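PDB 3GIP: N-acyl-D-glutamate deacylase from Bordetella bronchiseptica, which catalyses the hydrolysis of N-acyl-D-glutamate to D-glutamate and a carboxylate, probably by zinc-assisted attack of water on the amide bond. Local coordinates for residues I63-D69 with V362-P368. Residues are numbered along the deposited sequence; the frame is centred on the assembly and turned at random.
Sequences IDVHGHD and VGSDGLP
The HxH motif at the end of the first barrel strand of an amidohydrolase, here H66 and H68, meets the aspartate that follows the last one, D365, across a junction bridged by D64. With CG anti to the backbone N (chi1 -174°), the D64 carboxylate reaches across to S364 and takes its backbone N on OD1 at 2.9 Å, nearly straight, and its hydroxyl OG on OD2 at 2.6 Å, both syn but tilted out of the carboxylate plane. H66 N reaches OD1 from the opposite face, closing an Asx turn, while K82 forms a salt bridge with OD2; with this many partners the buried carboxylate is probably ionised. D365 N then donates to H66 O at 2.8 Å through a bent N-H. In this superfamily the (β/α)8-barrel carries its active site at the C-terminal strand ends; the zinc ion is held by C95, H218 and H248, and the H66 ring meets that of H248, which D365 also touches. D365 OD1 sits at the edge of the H66 ring, 3.2 Å from CD2, with ring and carboxylate planes 74° apart. Farther along, a water accepts from H68 N and donates to G366 O at 2.6 Å.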
# COMPACT_ATOMS: atom_id res chain seq x y z
N ILE A 63 3.99 0.87 -8.38
CA ILE A 63 3.46 1.78 -7.38
C ILE A 63 2.67 1.01 -6.33
O ILE A 63 1.60 0.47 -6.62
CB ILE A 63 2.56 2.86 -8.05
CG1 ILE A 63 3.38 3.64 -9.07
CG2 ILE A 63 1.98 3.79 -6.99
CD1 ILE A 63 2.61 4.75 -9.77
N ASP A 64 3.22 0.95 -5.12
CA ASP A 64 2.59 0.24 -4.01
C ASP A 64 1.59 1.19 -3.37
O ASP A 64 1.96 2.06 -2.58
CB ASP A 64 3.65 -0.17 -2.99
CG ASP A 64 3.10 -1.03 -1.88
OD1 ASP A 64 1.88 -1.31 -1.88
OD2 ASP A 64 3.89 -1.44 -1.01
N VAL A 65 0.32 1.02 -3.71
CA VAL A 65 -0.72 1.89 -3.21
C VAL A 65 -1.13 1.63 -1.76
O VAL A 65 -1.90 2.41 -1.20
CB VAL A 65 -1.98 1.82 -4.11
CG1 VAL A 65 -1.59 2.15 -5.55
CG2 VAL A 65 -2.63 0.44 -4.02
N HIS A 66 -0.63 0.56 -1.15
CA HIS A 66 -0.99 0.30 0.24
C HIS A 66 0.20 0.02 1.13
O HIS A 66 0.46 -1.12 1.53
CB HIS A 66 -1.97 -0.87 0.35
CG HIS A 66 -2.73 -0.86 1.64
ND1 HIS A 66 -3.99 -0.31 1.77
CD2 HIS A 66 -2.37 -1.26 2.89
CE1 HIS A 66 -4.37 -0.36 3.03
NE2 HIS A 66 -3.41 -0.93 3.73
N GLY A 67 0.93 1.08 1.47
CA GLY A 67 2.07 0.92 2.33
C GLY A 67 1.81 1.47 3.72
O GLY A 67 0.89 2.26 3.92
N HIS A 68 2.60 1.00 4.68
CA HIS A 68 2.53 1.46 6.06
C HIS A 68 3.94 1.85 6.45
O HIS A 68 4.32 1.82 7.62
CB HIS A 68 2.05 0.34 7.00
CG HIS A 68 0.58 0.10 6.95
ND1 HIS A 68 -0.36 1.06 7.26
CD2 HIS A 68 -0.13 -1.02 6.63
CE1 HIS A 68 -1.57 0.55 7.15
NE2 HIS A 68 -1.46 -0.70 6.76
N ASP A 69 4.73 2.23 5.45
CA ASP A 69 6.13 2.59 5.64
C ASP A 69 6.35 4.04 6.07
O ASP A 69 7.46 4.56 5.98
CB ASP A 69 6.89 2.32 4.34
CG ASP A 69 6.45 1.03 3.68
OD1 ASP A 69 7.01 -0.04 4.01
OD2 ASP A 69 5.52 1.08 2.84
N VAL A 362 -2.48 -3.16 -6.93
CA VAL A 362 -1.76 -4.03 -6.00
C VAL A 362 -1.23 -3.20 -4.84
O VAL A 362 -0.59 -2.16 -5.04
CB VAL A 362 -0.57 -4.73 -6.70
CG1 VAL A 362 0.16 -5.65 -5.72
CG2 VAL A 362 -1.07 -5.52 -7.90
N GLY A 363 -1.53 -3.65 -3.62
CA GLY A 363 -1.07 -2.98 -2.41
C GLY A 363 -0.44 -4.05 -1.54
O GLY A 363 -1.10 -5.01 -1.17
N SER A 364 0.84 -3.89 -1.19
CA SER A 364 1.53 -4.90 -0.40
C SER A 364 1.09 -5.01 1.05
O SER A 364 1.07 -6.11 1.62
CB SER A 364 3.04 -4.67 -0.43
OG SER A 364 3.41 -3.59 0.41
N ASP A 365 0.75 -3.88 1.66
CA ASP A 365 0.33 -3.83 3.06
C ASP A 365 1.41 -4.45 3.95
O ASP A 365 1.12 -5.09 4.96
CB ASP A 365 -1.00 -4.57 3.24
CG ASP A 365 -1.72 -4.17 4.52
OD1 ASP A 365 -1.25 -3.23 5.20
OD2 ASP A 365 -2.75 -4.79 4.85
N GLY A 366 2.67 -4.24 3.57
CA GLY A 366 3.77 -4.77 4.35
C GLY A 366 3.86 -4.08 5.69
O GLY A 366 3.58 -2.88 5.80
N LEU A 367 4.22 -4.83 6.72
CA LEU A 367 4.37 -4.28 8.07
C LEU A 367 5.85 -4.48 8.41
O LEU A 367 6.23 -5.46 9.04
CB LEU A 367 3.46 -5.03 9.05
CG LEU A 367 1.97 -4.88 8.74
CD1 LEU A 367 1.14 -5.75 9.66
CD2 LEU A 367 1.56 -3.41 8.90
N PRO A 368 6.70 -3.53 7.98
CA PRO A 368 8.16 -3.50 8.15
C PRO A 368 8.78 -3.67 9.54
O PRO A 368 9.94 -4.08 9.63
CB PRO A 368 8.55 -2.17 7.50
CG PRO A 368 7.35 -1.32 7.73
CD PRO A 368 6.23 -2.26 7.40
O HOH W 1 -0.43 -1.27 -7.75
O HOH W 2 4.21 -1.31 3.81